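PDB 3MUQ: PBP domain-containing protein from Vibrio parahaemolyticus, which is of unknown function but belongs to the periplasmic binding protein superfamily and so probably captures a small solute between two lobes. Local coordinates for residues A[10-15]-A[58-63]; A[87-92]-A[182-187]; A[114-119]-A[165-170]; A[119-124]-A[155-160]. One frame throughout, in Å; residues are numbered along the deposited sequence.

All four contacts are largely buried, but they serve different parts of the fold. Contact 1 pairs two parallel strands close to the chain's centre and ends in a group of hydroxyls beside a helix start. The other three lie on the opposite side of the centre. Contact 2 continues the mixed sheet of contact 1 by antiparallel pairing, with a salt bridge at its exposed end. The centres of contact 2 and contact 3 are about 9 Å apart. Contact 3 joins strand 118-120 to strand 168-171, itself bonded to strand 78-90. Contact 4 shares Ile119 with contact 3 but is strand-to-helix packing, crossed by no hydrogen bond. Backbone bonding thus gives way to side-chain packing where the helix meets the strand.

Contact 1. Residues A[10-15]-A[58-63]; sequences ATTTST and VMTHAP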
loop_
_atom_site.group_PDB
_atom_site.type_symbol
_atom_site.label_atom_id
_atom_site.label_comp_id
_atom_site.label_asym_id
_atom_site.label_seq_id
_atom_site.Cartn_x
_atom_site.Cartn_y
_atom_site.Cartn_z
ATOM N N ALA A 10 -9.352 1.787 -17.574
ATOM C CA ALA A 10 -10.521 0.919 -17.422
ATOM C C ALA A 10 -10.592 0.467 -15.973
ATOM O O ALA A 10 -9.585 0.025 -15.398
ATOM C CB ALA A 10 -10.449 -0.307 -18.369
ATOM N N THR A 11 -11.766 0.584 -15.363
ATOM C CA THR A 11 -11.941 0.049 -14.010
ATOM C C THR A 11 -13.345 -0.513 -13.837
ATOM O O THR A 11 -14.131 -0.526 -14.782
ATOM C CB THR A 11 -11.671 1.128 -12.922
ATOM O OG1 THR A 11 -11.500 0.502 -11.640
ATOM C CG2 THR A 11 -12.815 2.135 -12.870
ATOM N N THR A 12 -13.665 -0.969 -12.628
ATOM C CA THR A 12 -14.991 -1.525 -12.376
ATOM C C THR A 12 -16.045 -0.474 -12.015
ATOM O O THR A 12 -15.734 0.616 -11.539
ATOM C CB THR A 12 -14.979 -2.561 -11.237
ATOM O OG1 THR A 12 -14.907 -1.883 -9.978
ATOM C CG2 THR A 12 -13.800 -3.528 -11.386
ATOM N N THR A 13 -17.303 -0.831 -12.241
ATOM C CA THR A 13 -18.432 0.004 -11.854
ATOM C C THR A 13 -18.406 0.268 -10.353
ATOM O O THR A 13 -18.603 1.397 -9.929
ATOM C CB THR A 13 -19.767 -0.658 -12.247
ATOM O OG1 THR A 13 -19.690 -1.108 -13.607
ATOM C CG2 THR A 13 -20.909 0.334 -12.117
ATOM N N SER A 14 -18.158 -0.777 -9.562
ATOM C CA SER A 14 -17.974 -0.637 -8.119
ATOM C C SER A 14 -17.043 0.518 -7.812
ATOM O O SER A 14 -17.381 1.441 -7.067
ATOM C CB SER A 14 -17.329 -1.896 -7.546
ATOM O OG SER A 14 -18.300 -2.872 -7.249
ATOM N N THR A 15 -15.852 0.437 -8.391
ATOM C CA THR A 15 -14.788 1.396 -8.133
ATOM C C THR A 15 -15.201 2.811 -8.530
ATOM O O THR A 15 -15.010 3.765 -7.769
ATOM C CB THR A 15 -13.519 0.986 -8.893
ATOM O OG1 THR A 15 -13.140 -0.344 -8.502
ATOM C CG2 THR A 15 -12.395 1.949 -8.598
ATOM N N VAL A 58 -5.367 -0.691 -16.428
ATOM C CA VAL A 58 -6.577 -1.159 -15.772
ATOM C C VAL A 58 -6.437 -1.178 -14.252
ATOM O O VAL A 58 -5.338 -1.334 -13.707
ATOM C CB VAL A 58 -6.979 -2.590 -16.229
ATOM C CG1 VAL A 58 -7.203 -2.655 -17.745
ATOM C CG2 VAL A 58 -5.925 -3.581 -15.798
HETATM N N MSE A 59 -7.562 -1.017 -13.569
HETATM C CA MSE A 59 -7.592 -1.109 -12.116
HETATM C C MSE A 59 -8.764 -1.981 -11.716
HETATM O O MSE A 59 -9.909 -1.594 -11.911
HETATM C CB MSE A 59 -7.750 0.281 -11.505
HETATM C CG MSE A 59 -7.863 0.286 -9.975
HETATM SE SE MSE A 59 -8.208 2.079 -9.270
HETATM C CE MSE A 59 -6.582 2.977 -9.922
ATOM N N THR A 60 -8.484 -3.166 -11.188
ATOM C CA THR A 60 -9.535 -4.080 -10.774
ATOM C C THR A 60 -9.187 -4.687 -9.407
ATOM O O THR A 60 -8.113 -4.429 -8.847
ATOM C CB THR A 60 -9.752 -5.213 -11.813
ATOM O OG1 THR A 60 -8.516 -5.895 -12.041
ATOM C CG2 THR A 60 -10.239 -4.651 -13.138
ATOM N N HIS A 61 -10.099 -5.486 -8.870
ATOM C CA HIS A 61 -9.871 -6.154 -7.598
ATOM C C HIS A 61 -10.271 -7.622 -7.718
ATOM O O HIS A 61 -11.133 -8.101 -6.978
ATOM C CB HIS A 61 -10.636 -5.442 -6.476
ATOM C CG HIS A 61 -12.079 -5.184 -6.796
ATOM N ND1 HIS A 61 -12.500 -4.061 -7.474
ATOM C CD2 HIS A 61 -13.195 -5.904 -6.530
ATOM C CE1 HIS A 61 -13.814 -4.100 -7.616
ATOM N NE2 HIS A 61 -14.260 -5.207 -7.051
ATOM N N ALA A 62 -9.635 -8.315 -8.667
ATOM C CA ALA A 62 -9.914 -9.720 -8.989
ATOM C C ALA A 62 -8.602 -10.436 -9.277
ATOM O O ALA A 62 -8.213 -10.592 -10.435
ATOM C CB ALA A 62 -10.849 -9.814 -10.199
ATOM N N PRO A 63 -7.906 -10.867 -8.209
ATOM C CA PRO A 63 -6.570 -11.474 -8.287
ATOM C C PRO A 63 -6.449 -12.616 -9.305
ATOM O O PRO A 63 -5.425 -12.719 -9.978
ATOM C CB PRO A 63 -6.340 -12.007 -6.861
ATOM C CG PRO A 63 -7.183 -11.140 -5.985
ATOM C CD PRO A 63 -8.389 -10.749 -6.813
#
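The carbonyl oxygen of Met59 receives the hydroxyl of Thr11, OG1 to O 2.6 Å, with the donor tilted 26° from the carbonyl plane. Thr11 can reach it because its OG1 stands opposite its own backbone nitrogen (chi1 -165°), and its CA-H also faces this oxygen. One step earlier the parallel strands 10-12 and 58-60 are joined by a routine bond, Met59 N to Ala10 O, 2.9 Å. Here small Ala10 leaves room for Val58, CB to CG1 4.1 Å.

Beyond the strands Thr12, the N-cap of the helix that follows, shares a hydroxyl bond with Thr15, OG1 to OG1 2.8 Å. The imidazole of His61 turns its edge to this pair: CE1 lies 3.4 Å from Thr12 OG1, and Thr15 OG1 is 3.9 Å from ND1, both near the ring plane. Tyr198 also meets the His61 ring, its plane inclined to it by about 35°. Threonines suit this place, since their methyls pack while their hydroxyls bond to a carbonyl or to each other. Hydroxyls gathered at a helix N-terminus are the kind of group with which many binding proteins of this superfamily hold anions, so a similar role is possible here.

Contact 2. Residues A[87-92]-A[182-187]; sequences VIVGPK and LDLEIL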
loop_
_atom_site.group_PDB
_atom_site.type_symbol
_atom_site.label_atom_id
_atom_site.label_comp_id
_atom_site.label_asym_id
_atom_site.label_seq_id
_atom_site.Cartn_x
_atom_site.Cartn_y
_atom_site.Cartn_z
ATOM N N VAL A 87 -14.830 -6.223 8.302
ATOM C CA VAL A 87 -15.391 -7.210 9.220
ATOM C C VAL A 87 -16.722 -6.715 9.767
ATOM O O VAL A 87 -16.977 -5.511 9.785
ATOM C CB VAL A 87 -14.442 -7.517 10.401
ATOM C CG1 VAL A 87 -13.090 -8.047 9.888
ATOM C CG2 VAL A 87 -14.252 -6.278 11.279
ATOM N N ILE A 88 -17.566 -7.646 10.203
ATOM C CA ILE A 88 -18.838 -7.294 10.809
ATOM C C ILE A 88 -18.680 -7.480 12.308
ATOM O O ILE A 88 -18.378 -8.572 12.781
ATOM C CB ILE A 88 -20.008 -8.195 10.340
ATOM C CG1 ILE A 88 -20.144 -8.205 8.818
ATOM C CG2 ILE A 88 -21.328 -7.762 11.027
ATOM C CD1 ILE A 88 -20.277 -6.803 8.171
ATOM N N VAL A 89 -18.855 -6.403 13.056
ATOM C CA VAL A 89 -18.746 -6.483 14.500
ATOM C C VAL A 89 -20.113 -6.249 15.140
ATOM O O VAL A 89 -21.012 -5.675 14.519
ATOM C CB VAL A 89 -17.722 -5.477 15.031
ATOM C CG1 VAL A 89 -16.407 -5.586 14.209
ATOM C CG2 VAL A 89 -18.290 -4.073 14.992
ATOM N N GLY A 90 -20.275 -6.722 16.370
ATOM C CA GLY A 90 -21.532 -6.578 17.079
ATOM C C GLY A 90 -21.403 -7.022 18.522
ATOM O O GLY A 90 -20.304 -7.299 18.988
ATOM N N PRO A 91 -22.533 -7.095 19.242
ATOM C CA PRO A 91 -22.457 -7.441 20.663
ATOM C C PRO A 91 -21.993 -8.878 20.790
ATOM O O PRO A 91 -22.350 -9.715 19.954
ATOM C CB PRO A 91 -23.912 -7.308 21.144
ATOM C CG PRO A 91 -24.577 -6.402 20.129
ATOM C CD PRO A 91 -23.896 -6.731 18.820
ATOM N N LYS A 92 -21.213 -9.163 21.825
ATOM C CA LYS A 92 -20.734 -10.517 22.044
ATOM C C LYS A 92 -21.900 -11.516 22.028
ATOM O O LYS A 92 -21.765 -12.636 21.548
ATOM C CB LYS A 92 -19.949 -10.602 23.356
ATOM C CG LYS A 92 -19.205 -11.918 23.545
ATOM C CD LYS A 92 -18.452 -11.955 24.869
ATOM C CE LYS A 92 -17.194 -12.815 24.771
ATOM N NZ LYS A 92 -17.433 -14.111 24.068
ATOM N N LEU A 182 -14.284 -0.963 23.096
ATOM C CA LEU A 182 -15.589 -1.328 22.548
ATOM C C LEU A 182 -16.137 -2.589 23.219
ATOM O O LEU A 182 -15.414 -3.555 23.420
ATOM C CB LEU A 182 -15.493 -1.540 21.032
ATOM C CG LEU A 182 -15.056 -0.297 20.242
ATOM C CD1 LEU A 182 -14.695 -0.627 18.786
ATOM C CD2 LEU A 182 -16.136 0.780 20.325
ATOM N N ASP A 183 -17.420 -2.578 23.554
ATOM C CA ASP A 183 -18.072 -3.777 24.068
ATOM C C ASP A 183 -18.661 -4.537 22.896
ATOM O O ASP A 183 -19.870 -4.737 22.830
ATOM C CB ASP A 183 -19.199 -3.416 25.044
ATOM C CG ASP A 183 -18.687 -2.910 26.378
ATOM O OD1 ASP A 183 -17.467 -2.995 26.644
ATOM O OD2 ASP A 183 -19.520 -2.424 27.173
ATOM N N LEU A 184 -17.799 -4.930 21.963
ATOM C CA LEU A 184 -18.209 -5.598 20.743
ATOM C C LEU A 184 -17.143 -6.640 20.425
ATOM O O LEU A 184 -16.059 -6.613 21.008
ATOM C CB LEU A 184 -18.253 -4.588 19.586
ATOM C CG LEU A 184 -19.093 -3.311 19.739
ATOM C CD1 LEU A 184 -18.720 -2.302 18.643
ATOM C CD2 LEU A 184 -20.574 -3.633 19.715
ATOM N N GLU A 185 -17.452 -7.519 19.483
ATOM C CA GLU A 185 -16.503 -8.494 18.942
ATOM C C GLU A 185 -16.670 -8.540 17.434
ATOM O O GLU A 185 -17.697 -8.096 16.905
ATOM C CB GLU A 185 -16.824 -9.898 19.452
ATOM C CG GLU A 185 -16.234 -10.272 20.774
ATOM C CD GLU A 185 -16.640 -11.686 21.205
ATOM O OE1 GLU A 185 -17.564 -12.281 20.587
ATOM O OE2 GLU A 185 -16.029 -12.198 22.171
ATOM N N ILE A 186 -15.686 -9.111 16.742
ATOM C CA ILE A 186 -15.870 -9.502 15.352
ATOM C C ILE A 186 -16.808 -10.706 15.327
ATOM O O ILE A 186 -16.540 -11.729 15.964
ATOM C CB ILE A 186 -14.542 -9.884 14.695
ATOM C CG1 ILE A 186 -13.632 -8.658 14.554
ATOM C CG2 ILE A 186 -14.779 -10.531 13.324
ATOM C CD1 ILE A 186 -12.243 -9.014 14.072
ATOM N N LEU A 187 -17.918 -10.595 14.607
ATOM C CA LEU A 187 -18.887 -11.680 14.616
ATOM C C LEU A 187 -18.935 -12.394 13.282
ATOM O O LEU A 187 -19.381 -13.534 13.211
ATOM C CB LEU A 187 -20.290 -11.186 14.992
ATOM C CG LEU A 187 -20.508 -10.683 16.415
ATOM C CD1 LEU A 187 -21.924 -10.196 16.557
ATOM C CD2 LEU A 187 -20.210 -11.784 17.430
HETATM O O HOH W 1 -21.371 -7.129 24.059
#
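Strands 78-90 and 185-188 pair here in antiparallel fashion, toward the far end of a mixed sheet; the centre of the contact lies about 21 Å from the centre of the chain. Ile88 O accepts Leu187 N at 2.8 Å. Gly90 and Glu185 then form a hydrogen-bonded pair, Gly90 N to Glu185 O 3.0 Å and Glu185 N to Gly90 O 2.9 Å. Between these bonds Val89 and Ile186 make a non-hydrogen-bonded pair, and the local strand directions diverge to 121°.

One face of the pair is apolar and branched. Ile186 CG1 meets Val87 CG2 at 4.1 Å and also packs on Val89 CG1, whereas Val89 CG2 touches Leu184 CD1, the two side chains crossing at about a right angle. Trp175 and Leu158 of neighbouring helices pack on Val89. Gly90 brings no side chain, which allows Leu187 CD1 to settle 3.7 Å from its CA.

The contact turns polar at Lys92, whose NZ forms a salt bridge with Glu185 OE2 at 3.0 Å, although the exact placing of this exposed lysine end is uncertain. The methylenes of Lys92 pass alongside the carboxylate, CG 3.4 Å from OE1. A water links the backbone too, accepting from Lys92 N and donating to the O of Asp183, the centre of an inverse gamma turn. Since Val89 also bonds to Thr168, strand 78-90 is flanked by two antiparallel neighbours, which is consistent with a long strand running through the mixed sheet of a periplasmic binding-protein fold.

Contact 3. Residues A[114-119]-A[165-170]; sequences KNATFI and QGYTMS
With CG anti to the backbone N (chi1 -173°), Phe118 lays its ring across residues 167-169. CB lies 4.1 Å from Tyr167 O. CG follows beneath the same oxygen, and CD1 comes to 3.7 Å from it while also touching Tyr167 CB. CE1 reaches Thr168 CA at 4.0 Å, and CZ ends 4.1 Å from Met169 N. Tyr167 O and Thr168 CA therefore lie over one face of the ring, and the flat phenyl suits this place because it can lie against the peptide.

Tyr167 O is meanwhile held by Ile119 N at 2.9 Å, and Tyr167 N bonds to Thr117 O. Thr168 adds a side-chain bond, OG1 to Ile119 O at 2.6 Å. The tyrosine ring lies with Thr117 O in plane at its edge, 3.5 Å from CD2, and Ala116 CB packs nearby. Its hydroxyl bonds to Asp94 and Ala96. Gly166, bare of a side chain, admits Thr117 CG2 to 3.8 Å from its CA.

Phe118 and Tyr167 thus form a single beta bridge, joining strand 168-171 to a beta-alpha-beta unit of strand 118-120, helix 126-138 and strand 147-149, as expected of the alpha/beta lobes of periplasmic binding proteins.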
loop_
_atom_site.group_PDB
_atom_site.type_symbol
_atom_site.label_atom_id
_atom_site.label_comp_id
_atom_site.label_asym_id
_atom_site.label_seq_id
_atom_site.Cartn_x
_atom_site.Cartn_y
_atom_site.Cartn_z
ATOM N N LYS A 114 -34.547 -9.159 11.561
ATOM C CA LYS A 114 -34.726 -9.224 13.000
ATOM C C LYS A 114 -34.809 -7.820 13.597
ATOM O O LYS A 114 -35.011 -7.644 14.806
ATOM C CB LYS A 114 -33.617 -10.045 13.659
ATOM C CG LYS A 114 -33.508 -11.464 13.121
ATOM C CD LYS A 114 -33.233 -12.447 14.240
ATOM C CE LYS A 114 -32.770 -13.783 13.697
ATOM N NZ LYS A 114 -32.129 -14.591 14.768
ATOM N N ASN A 115 -34.691 -6.818 12.736
ATOM C CA ASN A 115 -34.663 -5.440 13.200
ATOM C C ASN A 115 -33.682 -5.249 14.369
ATOM O O ASN A 115 -33.987 -4.597 15.376
ATOM C CB ASN A 115 -36.066 -4.954 13.569
ATOM C CG ASN A 115 -36.115 -3.462 13.749
ATOM O OD1 ASN A 115 -35.544 -2.705 12.957
ATOM N ND2 ASN A 115 -36.767 -3.022 14.815
ATOM N N ALA A 116 -32.506 -5.845 14.225
ATOM C CA ALA A 116 -31.388 -5.602 15.131
ATOM C C ALA A 116 -30.850 -4.191 14.925
ATOM O O ALA A 116 -31.106 -3.555 13.906
ATOM C CB ALA A 116 -30.283 -6.614 14.872
ATOM N N THR A 117 -30.094 -3.689 15.884
ATOM C CA THR A 117 -29.525 -2.361 15.731
ATOM C C THR A 117 -28.319 -2.394 14.776
ATOM O O THR A 117 -27.440 -3.251 14.897
ATOM C CB THR A 117 -29.171 -1.745 17.104
ATOM O OG1 THR A 117 -30.385 -1.497 17.829
ATOM C CG2 THR A 117 -28.412 -0.424 16.939
ATOM N N PHE A 118 -28.304 -1.477 13.805
ATOM C CA PHE A 118 -27.206 -1.395 12.837
ATOM C C PHE A 118 -26.783 0.049 12.630
ATOM O O PHE A 118 -27.599 0.908 12.302
ATOM C CB PHE A 118 -27.603 -2.008 11.489
ATOM C CG PHE A 118 -26.463 -2.108 10.528
ATOM C CD1 PHE A 118 -25.727 -3.285 10.424
ATOM C CD2 PHE A 118 -26.101 -1.014 9.747
ATOM C CE1 PHE A 118 -24.665 -3.365 9.555
ATOM C CE2 PHE A 118 -25.037 -1.091 8.878
ATOM C CZ PHE A 118 -24.319 -2.267 8.779
ATOM N N ILE A 119 -25.505 0.322 12.839
ATOM C CA ILE A 119 -25.016 1.687 12.723
ATOM C C ILE A 119 -24.313 1.862 11.381
ATOM O O ILE A 119 -23.339 1.164 11.088
ATOM C CB ILE A 119 -24.020 2.033 13.850
ATOM C CG1 ILE A 119 -24.557 1.565 15.220
ATOM C CG2 ILE A 119 -23.688 3.540 13.822
ATOM C CD1 ILE A 119 -25.966 2.050 15.541
ATOM N N GLN A 165 -25.130 -1.178 21.605
ATOM C CA GLN A 165 -25.025 -2.628 21.399
ATOM C C GLN A 165 -25.616 -3.039 20.055
ATOM O O GLN A 165 -26.550 -3.838 19.980
ATOM C CB GLN A 165 -25.705 -3.389 22.542
ATOM C CG GLN A 165 -24.908 -3.310 23.849
ATOM C CD GLN A 165 -23.547 -3.978 23.713
ATOM O OE1 GLN A 165 -23.451 -5.210 23.706
ATOM N NE2 GLN A 165 -22.487 -3.169 23.588
ATOM N N GLY A 166 -25.069 -2.486 18.983
ATOM C CA GLY A 166 -25.527 -2.846 17.655
ATOM C C GLY A 166 -24.426 -3.383 16.762
ATOM O O GLY A 166 -23.260 -3.465 17.159
ATOM N N TYR A 167 -24.813 -3.751 15.545
ATOM C CA TYR A 167 -23.888 -4.254 14.550
ATOM C C TYR A 167 -23.390 -3.112 13.672
ATOM O O TYR A 167 -24.077 -2.117 13.492
ATOM C CB TYR A 167 -24.595 -5.272 13.658
ATOM C CG TYR A 167 -25.030 -6.528 14.388
ATOM C CD1 TYR A 167 -24.214 -7.659 14.421
ATOM C CD2 TYR A 167 -26.260 -6.583 15.036
ATOM C CE1 TYR A 167 -24.621 -8.818 15.097
ATOM C CE2 TYR A 167 -26.680 -7.733 15.706
ATOM C CZ TYR A 167 -25.859 -8.846 15.728
ATOM O OH TYR A 167 -26.280 -9.977 16.387
ATOM N N THR A 168 -22.195 -3.272 13.123
ATOM C CA THR A 168 -21.722 -2.388 12.061
ATOM C C THR A 168 -20.676 -3.120 11.201
ATOM O O THR A 168 -20.150 -4.175 11.592
ATOM C CB THR A 168 -21.147 -1.055 12.635
ATOM O OG1 THR A 168 -21.083 -0.068 11.598
ATOM C CG2 THR A 168 -19.757 -1.249 13.227
HETATM N N MSE A 169 -20.405 -2.576 10.018
HETATM C CA MSE A 169 -19.285 -3.044 9.203
HETATM C C MSE A 169 -18.114 -2.084 9.331
HETATM O O MSE A 169 -18.259 -0.880 9.094
HETATM C CB MSE A 169 -19.685 -3.136 7.733
HETATM C CG MSE A 169 -18.592 -3.735 6.856
HETATM SE SE MSE A 169 -19.151 -3.795 4.999
HETATM C CE MSE A 169 -18.805 -1.947 4.502
ATOM N N SER A 170 -16.954 -2.609 9.696
ATOM C CA SER A 170 -15.771 -1.771 9.895
ATOM C C SER A 170 -14.598 -2.264 9.081
ATOM O O SER A 170 -14.496 -3.461 8.814
ATOM C CB SER A 170 -15.359 -1.818 11.361
ATOM O OG SER A 170 -14.237 -0.993 11.607
#

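Contact 4. Residues A[119-124]-A[155-160]; sequences ISRGDD and GPTLNM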
loop_
_atom_site.group_PDB
_atom_site.type_symbol
_atom_site.label_atom_id
_atom_site.label_comp_id
_atom_site.label_asym_id
_atom_site.label_seq_id
_atom_site.Cartn_x
_atom_site.Cartn_y
_atom_site.Cartn_z
ATOM N N ILE A 119 -25.505 0.322 12.839
ATOM C CA ILE A 119 -25.016 1.687 12.723
ATOM C C ILE A 119 -24.313 1.862 11.381
ATOM O O ILE A 119 -23.339 1.164 11.088
ATOM C CB ILE A 119 -24.020 2.033 13.850
ATOM C CG1 ILE A 119 -24.557 1.565 15.220
ATOM C CG2 ILE A 119 -23.688 3.540 13.822
ATOM C CD1 ILE A 119 -25.966 2.050 15.541
ATOM N N SER A 120 -24.803 2.793 10.570
ATOM C CA SER A 120 -24.135 3.125 9.318
ATOM C C SER A 120 -23.392 4.453 9.473
ATOM O O SER A 120 -23.856 5.357 10.169
ATOM C CB SER A 120 -25.144 3.219 8.177
ATOM O OG SER A 120 -24.550 3.858 7.060
ATOM N N ARG A 121 -22.236 4.567 8.832
ATOM C CA ARG A 121 -21.505 5.825 8.794
ATOM C C ARG A 121 -22.350 6.927 8.136
ATOM O O ARG A 121 -22.310 8.077 8.570
ATOM C CB ARG A 121 -20.181 5.633 8.057
ATOM C CG ARG A 121 -19.217 4.737 8.822
ATOM C CD ARG A 121 -17.878 4.633 8.127
ATOM N NE ARG A 121 -17.299 5.939 7.820
ATOM C CZ ARG A 121 -16.048 6.099 7.386
ATOM N NH1 ARG A 121 -15.256 5.037 7.246
ATOM N NH2 ARG A 121 -15.582 7.309 7.109
ATOM N N GLY A 122 -23.125 6.572 7.111
ATOM C CA GLY A 122 -24.031 7.519 6.467
ATOM C C GLY A 122 -23.357 8.811 6.028
ATOM O O GLY A 122 -23.951 9.878 6.069
ATOM N N ASP A 123 -22.098 8.714 5.620
ATOM C CA ASP A 123 -21.292 9.899 5.320
ATOM C C ASP A 123 -20.683 9.870 3.899
ATOM O O ASP A 123 -19.808 10.685 3.569
ATOM C CB ASP A 123 -20.183 10.040 6.372
ATOM C CG ASP A 123 -19.125 8.954 6.254
ATOM O OD1 ASP A 123 -19.376 7.962 5.527
ATOM O OD2 ASP A 123 -18.040 9.095 6.878
ATOM N N ASP A 124 -21.140 8.927 3.074
ATOM C CA ASP A 124 -20.684 8.791 1.683
ATOM C C ASP A 124 -19.201 8.451 1.518
ATOM O O ASP A 124 -18.638 8.636 0.443
ATOM C CB ASP A 124 -21.011 10.042 0.868
ATOM C CG ASP A 124 -22.490 10.294 0.787
ATOM O OD1 ASP A 124 -23.223 9.342 0.440
ATOM O OD2 ASP A 124 -22.913 11.433 1.086
ATOM N N GLY A 155 -14.486 5.532 13.510
ATOM C CA GLY A 155 -14.325 5.470 14.958
ATOM C C GLY A 155 -15.603 5.809 15.726
ATOM O O GLY A 155 -16.061 5.029 16.550
ATOM N N PRO A 156 -16.177 6.992 15.469
ATOM C CA PRO A 156 -17.433 7.384 16.129
ATOM C C PRO A 156 -18.560 6.388 15.834
ATOM O O PRO A 156 -19.380 6.125 16.706
ATOM C CB PRO A 156 -17.742 8.753 15.509
ATOM C CG PRO A 156 -16.332 9.308 15.185
ATOM C CD PRO A 156 -15.592 8.091 14.675
ATOM N N THR A 157 -18.593 5.853 14.620
ATOM C CA THR A 157 -19.547 4.802 14.262
ATOM C C THR A 157 -19.362 3.580 15.164
ATOM O O THR A 157 -20.331 3.080 15.723
ATOM C CB THR A 157 -19.442 4.432 12.763
ATOM O OG1 THR A 157 -19.815 5.573 11.987
ATOM C CG2 THR A 157 -20.375 3.270 12.407
ATOM N N LEU A 158 -18.120 3.122 15.337
ATOM C CA LEU A 158 -17.853 2.050 16.308
ATOM C C LEU A 158 -18.320 2.398 17.740
ATOM O O LEU A 158 -18.962 1.576 18.413
ATOM C CB LEU A 158 -16.365 1.654 16.303
ATOM C CG LEU A 158 -15.913 0.877 15.051
ATOM C CD1 LEU A 158 -14.380 0.776 14.974
ATOM C CD2 LEU A 158 -16.557 -0.511 14.974
ATOM N N ASN A 159 -17.983 3.603 18.212
ATOM C CA ASN A 159 -18.390 4.047 19.545
ATOM C C ASN A 159 -19.901 3.996 19.676
ATOM O O ASN A 159 -20.438 3.589 20.705
ATOM C CB ASN A 159 -17.893 5.479 19.842
ATOM C CG ASN A 159 -16.372 5.565 19.920
ATOM O OD1 ASN A 159 -15.709 4.599 20.292
ATOM N ND2 ASN A 159 -15.815 6.731 19.568
HETATM N N MSE A 160 -20.590 4.400 18.615
HETATM C CA MSE A 160 -22.047 4.362 18.617
HETATM C C MSE A 160 -22.547 2.913 18.691
HETATM O O MSE A 160 -23.455 2.596 19.457
HETATM C CB MSE A 160 -22.610 5.082 17.378
HETATM C CG MSE A 160 -24.114 5.342 17.440
HETATM SE SE MSE A 160 -24.609 6.536 18.945
HETATM C CE MSE A 160 -23.458 7.995 18.464
#
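The guanidinium of Arg121, on a stem that crosses Thr157, meets the flat carboxylate of Asp123. NH2 binds OD2 at 3.0 Å in a salt bridge that uses the syn lone pair of that oxygen, which is tilted 15° out of the guanidinium plane. NE adds a weak second bond to the same OD2, while NH1 bonds to O of Leu237, the C-terminal residue, probably as part of its carboxylate. Arginine suits this place because its several N-H groups can bond to Asp123 and Leu237 at once, which should limit rotation of the group.

Across the contact it is the stem that touches: Arg121 CG lies 3.3 Å from Thr157 OG1, the side chains crossing at about a right angle. That hydroxyl bonds to Gly153 O, four residues back, just before helix 154-163, so its polarity is satisfied there. With OG1 set opposite the carbonyl carbon (chi1 -64°), the threonine methyl is left for the strand. Thr157 CG2 meets Ile119 CG2 at 3.6 Å as the two side chains slide past each other in opposite directions, and Met160 CB, of a selenomethionine, packs on the same Ile119 methyl at 4.0 Å. No hydrogen bond joins the two segments.

Ser120, the next residue along the strand, points away from helix 154-163 and bonds to Glu131 of helix 126-138. Strand 118-120 is thus packed by both helices, while its backbone bonds to strand 147-149 through Arg148, and Thr157 and Leu158 of helix 154-163 also pack on Thr168 of strand 168-171.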